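Local coordinates for synaptonemal complex protein 2 (PDB 5IWZ), which is a major component of the axial and lateral elements of meiotic synaptonemal complexes and is required for chromosome synapsis, SYCP3 insertion and fertility, at residues A[103-115]-A[154-167]. Residues are numbered along the deposited sequence; the frame is centred on the assembly and turned at random.
Sequences MVSWFENSKEIIL and FIPQICALVIDSRV
Q157 is the knob of this contact: its side chain enters a hollow formed by V104, F107, E108 and K111, joining the end of helix 99-108 and the start of helix 111-115 to helix 144-163 within the armadillo-repeat-like domain. Helices 103-108 and 154-163 run nearly parallel (14°), their axes 11.6 Å apart. Bent at chi2 (-79°), Q157 turns its amide almost perpendicular to the F107 ring, and OE1 lies in the plane of that ring at its edge, 3.1 Å from F107 CE2. The same oxygen accepts K111 NZ on an in-plane lone pair (2.9 Å), while Q157 NE2 donates to E108 OE1 (2.9 Å) from above the carboxylate plane. K111 also forms a salt bridge with E108 OE2.

Deeper in the interface, the F107 ring lies among F154, Q157 and L161. The edge of F154 points toward its face in an offset edge-to-face pair, centroids 5.8 Å apart, and L161 CD2 meets CZ at its rim. V104 CG2 sits 3.6 Å from F154 CE2, and L136 of helix 123-141 also touches F154. Beyond L161, I114 CG2 bears on both methyls of V167, and L115 CD2 lies over one face of the R166 guanidinium. R166 in turn grips the D164 carboxylate side-on, NE to OD1 and NH2 to OD2.

With Q157 cut back to an alanine, the hollow is likely to lose its filling and E108 and K111 their partner across the interface. The chemistry thus pairs an aromatic-aliphatic interior with a polar flank, where one neutral amide uses both its ends to join an ion pair to the neighbouring helix.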
ATOM      1  N   MET A 103     -13.159  -7.421 -12.428  1.00 25.01           N
ATOM      2  CA  MET A 103     -11.993  -7.091 -11.606  1.00 31.57           C
ATOM      3  C   MET A 103     -12.109  -7.664 -10.198  1.00 25.52           C
ATOM      4  O   MET A 103     -11.090  -8.035  -9.607  1.00 29.60           O
ATOM      5  CB  MET A 103     -11.791  -5.584 -11.566  1.00 34.69           C
ATOM      6  CG  MET A 103     -11.607  -5.063 -12.969  1.00 44.69           C
ATOM      7  SD  MET A 103     -10.383  -3.772 -13.107  1.00 47.21           S
ATOM      8  CE  MET A 103      -9.154  -4.295 -11.928  1.00 34.71           C
ATOM      9  N   VAL A 104     -13.331  -7.751  -9.647  1.00 26.77           N
ATOM     10  CA  VAL A 104     -13.518  -8.449  -8.372  1.00 30.10           C
ATOM     11  C   VAL A 104     -13.088  -9.902  -8.507  1.00 29.76           C
ATOM     12  O   VAL A 104     -12.348 -10.446  -7.668  1.00 27.18           O
ATOM     13  CB  VAL A 104     -14.981  -8.336  -7.907  1.00 32.23           C
ATOM     14  CG1 VAL A 104     -15.261  -9.289  -6.730  1.00 29.38           C
ATOM     15  CG2 VAL A 104     -15.286  -6.898  -7.526  1.00 27.23           C
ATOM     16  N   SER A 105     -13.529 -10.540  -9.588  1.00 23.37           N
ATOM     17  CA  SER A 105     -13.131 -11.908  -9.883  1.00 31.56           C
ATOM     18  C   SER A 105     -11.614 -12.044 -10.024  1.00 24.55           C
ATOM     19  O   SER A 105     -11.022 -12.988  -9.487  1.00 28.69           O
ATOM     20  CB  SER A 105     -13.836 -12.371 -11.154  1.00 39.00           C
ATOM     21  OG  SER A 105     -13.239 -13.547 -11.638  1.00 41.87           O
ATOM     22  N   TRP A 106     -10.961 -11.119 -10.737  1.00 26.26           N
ATOM     23  CA  TRP A 106      -9.511 -11.236 -10.884  1.00 27.42           C
ATOM     24  C   TRP A 106      -8.828 -11.105  -9.530  1.00 31.43           C
ATOM     25  O   TRP A 106      -7.877 -11.840  -9.225  1.00 27.68           O
ATOM     26  CB  TRP A 106      -8.970 -10.191 -11.864  1.00 28.35           C
ATOM     27  CG  TRP A 106      -9.611 -10.244 -13.229  1.00 27.25           C
ATOM     28  CD1 TRP A 106     -10.297 -11.302 -13.786  1.00 24.29           C
ATOM     29  CD2 TRP A 106      -9.676  -9.176 -14.184  1.00 27.44           C
ATOM     30  NE1 TRP A 106     -10.767 -10.952 -15.039  1.00 29.31           N
ATOM     31  CE2 TRP A 106     -10.401  -9.654 -15.303  1.00 25.95           C
ATOM     32  CE3 TRP A 106      -9.188  -7.862 -14.206  1.00 32.93           C
ATOM     33  CZ2 TRP A 106     -10.635  -8.869 -16.424  1.00 26.65           C
ATOM     34  CZ3 TRP A 106      -9.432  -7.077 -15.328  1.00 29.69           C
ATOM     35  CH2 TRP A 106     -10.143  -7.587 -16.419  1.00 32.05           C
ATOM     36  N   PHE A 107      -9.320 -10.184  -8.697  1.00 23.09           N
ATOM     37  CA  PHE A 107      -8.783 -10.029  -7.348  1.00 22.88           C
ATOM     38  C   PHE A 107      -9.024 -11.279  -6.508  1.00 26.60           C
ATOM     39  O   PHE A 107      -8.133 -11.718  -5.773  1.00 33.14           O
ATOM     40  CB  PHE A 107      -9.423  -8.806  -6.681  1.00 24.70           C
ATOM     41  CG  PHE A 107      -8.970  -8.587  -5.286  1.00 31.22           C
ATOM     42  CD1 PHE A 107      -7.707  -8.087  -5.025  1.00 34.28           C
ATOM     43  CD2 PHE A 107      -9.808  -8.878  -4.224  1.00 34.31           C
ATOM     44  CE1 PHE A 107      -7.281  -7.879  -3.717  1.00 35.91           C
ATOM     45  CE2 PHE A 107      -9.397  -8.672  -2.930  1.00 31.20           C
ATOM     46  CZ  PHE A 107      -8.129  -8.168  -2.673  1.00 27.98           C
ATOM     47  N   GLU A 108     -10.233 -11.855  -6.594  1.00 24.54           N
ATOM     48  CA  GLU A 108     -10.514 -13.116  -5.913  1.00 26.40           C
ATOM     49  C   GLU A 108      -9.579 -14.222  -6.386  1.00 31.91           C
ATOM     50  O   GLU A 108      -9.064 -15.002  -5.577  1.00 33.58           O
ATOM     51  CB  GLU A 108     -11.967 -13.536  -6.159  1.00 42.77           C
ATOM     52  CG  GLU A 108     -13.021 -12.641  -5.519  1.00 58.19           C
ATOM     53  CD  GLU A 108     -13.236 -12.943  -4.052  1.00 74.28           C
ATOM     54  OE1 GLU A 108     -14.098 -12.279  -3.432  1.00 81.16           O
ATOM     55  OE2 GLU A 108     -12.547 -13.844  -3.519  1.00 75.17           O
ATOM     56  N   ASN A 109      -9.391 -14.333  -7.704  1.00 28.35           N
ATOM     57  CA  ASN A 109      -8.489 -15.320  -8.293  1.00 31.62           C
ATOM     58  C   ASN A 109      -7.017 -15.017  -8.034  1.00 36.95           C
ATOM     59  O   ASN A 109      -6.164 -15.823  -8.415  1.00 40.35           O
ATOM     60  CB  ASN A 109      -8.728 -15.414  -9.799  1.00 29.93           C
ATOM     61  CG  ASN A 109     -10.092 -16.011 -10.133  1.00 48.60           C
ATOM     62  OD1 ASN A 109     -10.698 -16.700  -9.309  1.00 56.05           O
ATOM     63  ND2 ASN A 109     -10.582 -15.742 -11.336  1.00 43.26           N
ATOM     64  N   SER A 110      -6.702 -13.876  -7.432  1.00 29.10           N
ATOM     65  CA  SER A 110      -5.346 -13.552  -7.015  1.00 32.81           C
ATOM     66  C   SER A 110      -5.085 -13.920  -5.565  1.00 37.18           C
ATOM     67  O   SER A 110      -3.951 -13.770  -5.096  1.00 27.64           O
ATOM     68  CB  SER A 110      -5.071 -12.052  -7.197  1.00 31.32           C
ATOM     69  OG  SER A 110      -5.222 -11.665  -8.554  1.00 34.79           O
ATOM     70  N   LYS A 111      -6.102 -14.395  -4.846  1.00 34.90           N
ATOM     71  CA  LYS A 111      -5.953 -14.533  -3.403  1.00 40.31           C
ATOM     72  C   LYS A 111      -5.015 -15.675  -3.049  1.00 42.68           C
ATOM     73  O   LYS A 111      -4.207 -15.550  -2.120  1.00 31.93           O
ATOM     74  CB  LYS A 111      -7.321 -14.699  -2.748  1.00 47.52           C
ATOM     75  CG  LYS A 111      -8.147 -13.389  -2.777  1.00 49.82           C
ATOM     76  CD  LYS A 111      -9.575 -13.559  -2.234  1.00 44.08           C
ATOM     77  CE  LYS A 111     -10.095 -12.237  -1.675  1.00 46.24           C
ATOM     78  NZ  LYS A 111     -11.583 -12.225  -1.536  1.00 50.89           N
ATOM     79  N   GLU A 112      -5.079 -16.780  -3.798  1.00 44.29           N
ATOM     80  CA  GLU A 112      -4.140 -17.877  -3.583  1.00 47.82           C
ATOM     81  C   GLU A 112      -2.698 -17.412  -3.775  1.00 46.80           C
ATOM     82  O   GLU A 112      -1.806 -17.787  -3.007  1.00 50.50           O
ATOM     83  CB  GLU A 112      -4.476 -19.035  -4.526  1.00 51.22           C
ATOM     84  CG  GLU A 112      -3.607 -20.264  -4.342  1.00 62.87           C
ATOM     85  CD  GLU A 112      -4.048 -21.447  -5.206  1.00 68.54           C
ATOM     86  OE1 GLU A 112      -5.259 -21.763  -5.214  1.00 71.78           O
ATOM     87  OE2 GLU A 112      -3.181 -22.057  -5.872  1.00 66.97           O
ATOM     88  N   ILE A 113      -2.460 -16.583  -4.789  1.00 39.01           N
ATOM     89  CA  ILE A 113      -1.134 -16.023  -5.024  1.00 37.02           C
ATOM     90  C   ILE A 113      -0.741 -15.083  -3.890  1.00 47.38           C
ATOM     91  O   ILE A 113       0.387 -15.126  -3.384  1.00 50.85           O
ATOM     92  CB  ILE A 113      -1.110 -15.295  -6.381  1.00 35.23           C
ATOM     93  CG1 ILE A 113      -1.113 -16.303  -7.540  1.00 45.49           C
ATOM     94  CG2 ILE A 113       0.068 -14.346  -6.459  1.00 34.14           C
ATOM     95  CD1 ILE A 113      -1.535 -15.704  -8.876  1.00 42.34           C
ATOM     96  N   ILE A 114      -1.656 -14.185  -3.514  1.00 46.41           N
ATOM     97  CA  ILE A 114      -1.411 -13.231  -2.435  1.00 40.17           C
ATOM     98  C   ILE A 114      -1.010 -13.958  -1.157  1.00 41.52           C
ATOM     99  O   ILE A 114      -0.130 -13.503  -0.416  1.00 42.60           O
ATOM    100  CB  ILE A 114      -2.662 -12.356  -2.222  1.00 37.54           C
ATOM    101  CG1 ILE A 114      -2.776 -11.321  -3.333  1.00 27.92           C
ATOM    102  CG2 ILE A 114      -2.650 -11.689  -0.853  1.00 46.54           C
ATOM    103  CD1 ILE A 114      -4.204 -10.908  -3.625  1.00 30.37           C
ATOM    104  N   LEU A 115      -1.628 -15.108  -0.887  1.00 37.63           N
ATOM    105  CA  LEU A 115      -1.306 -15.812   0.347  1.00 49.63           C
ATOM    106  C   LEU A 115       0.064 -16.483   0.277  1.00 70.23           C
ATOM    107  O   LEU A 115       0.987 -16.090   0.997  1.00 77.41           O
ATOM    108  CB  LEU A 115      -2.388 -16.830   0.680  1.00 39.80           C
ATOM    109  CG  LEU A 115      -3.686 -16.141   1.112  1.00 42.39           C
ATOM    110  CD1 LEU A 115      -4.822 -17.136   1.176  1.00 40.16           C
ATOM    111  CD2 LEU A 115      -3.515 -15.422   2.443  1.00 39.99           C
ATOM    112  N   PHE A 154     -15.155  -3.064  -3.661  1.00 26.54           N
ATOM    113  CA  PHE A 154     -13.768  -3.211  -3.224  1.00 25.43           C
ATOM    114  C   PHE A 154     -13.471  -2.683  -1.822  1.00 31.37           C
ATOM    115  O   PHE A 154     -12.519  -3.169  -1.214  1.00 33.99           O
ATOM    116  CB  PHE A 154     -12.810  -2.559  -4.230  1.00 29.47           C
ATOM    117  CG  PHE A 154     -12.408  -3.492  -5.341  1.00 37.31           C
ATOM    118  CD1 PHE A 154     -11.385  -4.409  -5.147  1.00 35.59           C
ATOM    119  CD2 PHE A 154     -13.072  -3.480  -6.558  1.00 30.25           C
ATOM    120  CE1 PHE A 154     -11.013  -5.280  -6.154  1.00 36.46           C
ATOM    121  CE2 PHE A 154     -12.703  -4.355  -7.580  1.00 34.07           C
ATOM    122  CZ  PHE A 154     -11.672  -5.249  -7.377  1.00 38.34           C
ATOM    123  N   ILE A 155     -14.268  -1.749  -1.264  1.00 30.27           N
ATOM    124  CA  ILE A 155     -14.088  -1.382   0.145  1.00 29.18           C
ATOM    125  C   ILE A 155     -14.145  -2.604   1.066  1.00 35.88           C
ATOM    126  O   ILE A 155     -13.253  -2.750   1.907  1.00 32.24           O
ATOM    127  CB  ILE A 155     -15.089  -0.283   0.552  1.00 31.40           C
ATOM    128  CG1 ILE A 155     -14.849   1.001  -0.232  1.00 34.86           C
ATOM    129  CG2 ILE A 155     -15.010  -0.020   2.045  1.00 33.96           C
ATOM    130  CD1 ILE A 155     -13.499   1.567  -0.043  1.00 36.38           C
ATOM    131  N   PRO A 156     -15.142  -3.503   0.955  1.00 35.04           N
ATOM    132  CA  PRO A 156     -15.098  -4.710   1.810  1.00 36.33           C
ATOM    133  C   PRO A 156     -13.924  -5.630   1.511  1.00 35.89           C
ATOM    134  O   PRO A 156     -13.374  -6.234   2.442  1.00 31.90           O
ATOM    135  CB  PRO A 156     -16.447  -5.401   1.529  1.00 37.39           C
ATOM    136  CG  PRO A 156     -17.002  -4.746   0.327  1.00 39.27           C
ATOM    137  CD  PRO A 156     -16.444  -3.366   0.273  1.00 37.11           C
ATOM    138  N   GLN A 157     -13.531  -5.766   0.240  1.00 30.70           N
ATOM    139  CA  GLN A 157     -12.399  -6.623  -0.111  1.00 27.25           C
ATOM    140  C   GLN A 157     -11.112  -6.115   0.524  1.00 29.51           C
ATOM    141  O   GLN A 157     -10.318  -6.890   1.066  1.00 28.25           O
ATOM    142  CB  GLN A 157     -12.221  -6.673  -1.635  1.00 25.63           C
ATOM    143  CG  GLN A 157     -13.354  -7.330  -2.409  1.00 37.37           C
ATOM    144  CD  GLN A 157     -13.293  -8.843  -2.366  1.00 39.38           C
ATOM    145  OE1 GLN A 157     -12.263  -9.425  -2.020  1.00 38.86           O
ATOM    146  NE2 GLN A 157     -14.408  -9.491  -2.698  1.00 37.58           N
ATOM    147  N   ILE A 158     -10.868  -4.809   0.421  1.00 27.04           N
ATOM    148  CA  ILE A 158      -9.634  -4.240   0.952  1.00 30.72           C
ATOM    149  C   ILE A 158      -9.586  -4.358   2.477  1.00 29.57           C
ATOM    150  O   ILE A 158      -8.548  -4.722   3.044  1.00 30.82           O
ATOM    151  CB  ILE A 158      -9.476  -2.787   0.471  1.00 29.15           C
ATOM    152  CG1 ILE A 158      -9.315  -2.793  -1.058  1.00 29.81           C
ATOM    153  CG2 ILE A 158      -8.284  -2.104   1.185  1.00 26.43           C
ATOM    154  CD1 ILE A 158      -9.222  -1.410  -1.691  1.00 33.91           C
ATOM    155  N   CYS A 159     -10.703  -4.078   3.161  1.00 30.82           N
ATOM    156  CA  CYS A 159     -10.741  -4.234   4.615  1.00 32.78           C
ATOM    157  C   CYS A 159     -10.439  -5.671   5.022  1.00 37.85           C
ATOM    158  O   CYS A 159      -9.659  -5.917   5.956  1.00 32.71           O
ATOM    159  CB  CYS A 159     -12.105  -3.804   5.170  1.00 34.80           C
ATOM    160  SG  CYS A 159     -12.507  -2.050   5.037  1.00 37.96           S
ATOM    161  N   ALA A 160     -11.069  -6.639   4.343  1.00 29.91           N
ATOM    162  CA  ALA A 160     -10.775  -8.038   4.631  1.00 34.12           C
ATOM    163  C   ALA A 160      -9.294  -8.338   4.417  1.00 32.34           C
ATOM    164  O   ALA A 160      -8.667  -9.020   5.239  1.00 35.40           O
ATOM    165  CB  ALA A 160     -11.654  -8.951   3.765  1.00 37.90           C
ATOM    166  N   LEU A 161      -8.714  -7.801   3.335  1.00 28.60           N
ATOM    167  CA  LEU A 161      -7.296  -8.006   3.042  1.00 33.60           C
ATOM    168  C   LEU A 161      -6.410  -7.405   4.122  1.00 35.76           C
ATOM    169  O   LEU A 161      -5.375  -7.983   4.487  1.00 31.25           O
ATOM    170  CB  LEU A 161      -6.954  -7.387   1.685  1.00 35.38           C
ATOM    171  CG  LEU A 161      -5.585  -7.652   1.053  1.00 40.97           C
ATOM    172  CD1 LEU A 161      -5.438  -9.128   0.702  1.00 35.69           C
ATOM    173  CD2 LEU A 161      -5.377  -6.797  -0.196  1.00 40.33           C
ATOM    174  N   VAL A 162      -6.780  -6.224   4.618  1.00 35.30           N
ATOM    175  CA  VAL A 162      -5.975  -5.532   5.616  1.00 34.17           C
ATOM    176  C   VAL A 162      -6.061  -6.245   6.962  1.00 30.88           C
ATOM    177  O   VAL A 162      -5.086  -6.272   7.720  1.00 34.42           O
ATOM    178  CB  VAL A 162      -6.412  -4.055   5.698  1.00 31.79           C
ATOM    179  CG1 VAL A 162      -5.812  -3.375   6.906  1.00 41.56           C
ATOM    180  CG2 VAL A 162      -5.973  -3.305   4.439  1.00 24.20           C
ATOM    181  N   ILE A 163      -7.203  -6.864   7.260  1.00 31.16           N
ATOM    182  CA  ILE A 163      -7.372  -7.601   8.507  1.00 39.46           C
ATOM    183  C   ILE A 163      -6.655  -8.946   8.499  1.00 42.44           C
ATOM    184  O   ILE A 163      -6.354  -9.487   9.573  1.00 39.69           O
ATOM    185  CB  ILE A 163      -8.878  -7.792   8.764  1.00 44.10           C
ATOM    186  CG1 ILE A 163      -9.540  -6.462   9.124  1.00 48.80           C
ATOM    187  CG2 ILE A 163      -9.150  -8.816   9.843  1.00 51.37           C
ATOM    188  CD1 ILE A 163     -11.066  -6.530   9.048  1.00 51.73           C
ATOM    189  N   ASP A 164      -6.387  -9.516   7.322  1.00 35.79           N
ATOM    190  CA  ASP A 164      -5.883 -10.884   7.217  1.00 36.37           C
ATOM    191  C   ASP A 164      -4.388 -10.864   7.522  1.00 37.29           C
ATOM    192  O   ASP A 164      -3.588 -10.354   6.729  1.00 36.96           O
ATOM    193  CB  ASP A 164      -6.180 -11.453   5.825  1.00 34.89           C
ATOM    194  CG  ASP A 164      -5.796 -12.943   5.665  1.00 44.80           C
ATOM    195  OD1 ASP A 164      -5.027 -13.487   6.482  1.00 44.99           O
ATOM    196  OD2 ASP A 164      -6.265 -13.575   4.685  1.00 48.22           O
ATOM    197  N   SER A 165      -4.003 -11.425   8.674  1.00 38.57           N
ATOM    198  CA  SER A 165      -2.606 -11.365   9.093  1.00 38.68           C
ATOM    199  C   SER A 165      -1.693 -12.195   8.205  1.00 39.70           C
ATOM    200  O   SER A 165      -0.473 -12.031   8.282  1.00 43.24           O
ATOM    201  CB  SER A 165      -2.461 -11.817  10.550  1.00 42.77           C
ATOM    202  OG  SER A 165      -2.691 -13.207  10.696  1.00 48.34           O
ATOM    203  N   ARG A 166      -2.246 -13.050   7.343  1.00 40.89           N
ATOM    204  CA  ARG A 166      -1.401 -13.856   6.472  1.00 44.55           C
ATOM    205  C   ARG A 166      -0.802 -13.059   5.321  1.00 42.55           C
ATOM    206  O   ARG A 166       0.186 -13.506   4.735  1.00 45.49           O
ATOM    207  CB  ARG A 166      -2.198 -15.050   5.935  1.00 40.26           C
ATOM    208  CG  ARG A 166      -2.731 -15.965   7.028  1.00 44.59           C
ATOM    209  CD  ARG A 166      -3.637 -17.041   6.464  1.00 45.58           C
ATOM    210  NE  ARG A 166      -4.846 -16.459   5.893  1.00 46.87           N
ATOM    211  CZ  ARG A 166      -5.703 -17.120   5.127  1.00 45.54           C
ATOM    212  NH1 ARG A 166      -5.489 -18.395   4.839  1.00 44.35           N
ATOM    213  NH2 ARG A 166      -6.772 -16.504   4.644  1.00 45.37           N
ATOM    214  N   VAL A 167      -1.345 -11.881   5.002  1.00 37.82           N
ATOM    215  CA  VAL A 167      -0.963 -11.147   3.795  1.00 37.70           C
ATOM    216  C   VAL A 167       0.263 -10.289   4.074  1.00 42.44           C
ATOM    217  O   VAL A 167       0.334  -9.608   5.107  1.00 49.33           O
ATOM    218  CB  VAL A 167      -2.137 -10.283   3.291  1.00 35.70           C
ATOM    219  CG1 VAL A 167      -1.730  -9.493   2.049  1.00 29.67           C
ATOM    220  CG2 VAL A 167      -3.361 -11.145   3.023  1.00 37.51           C
TER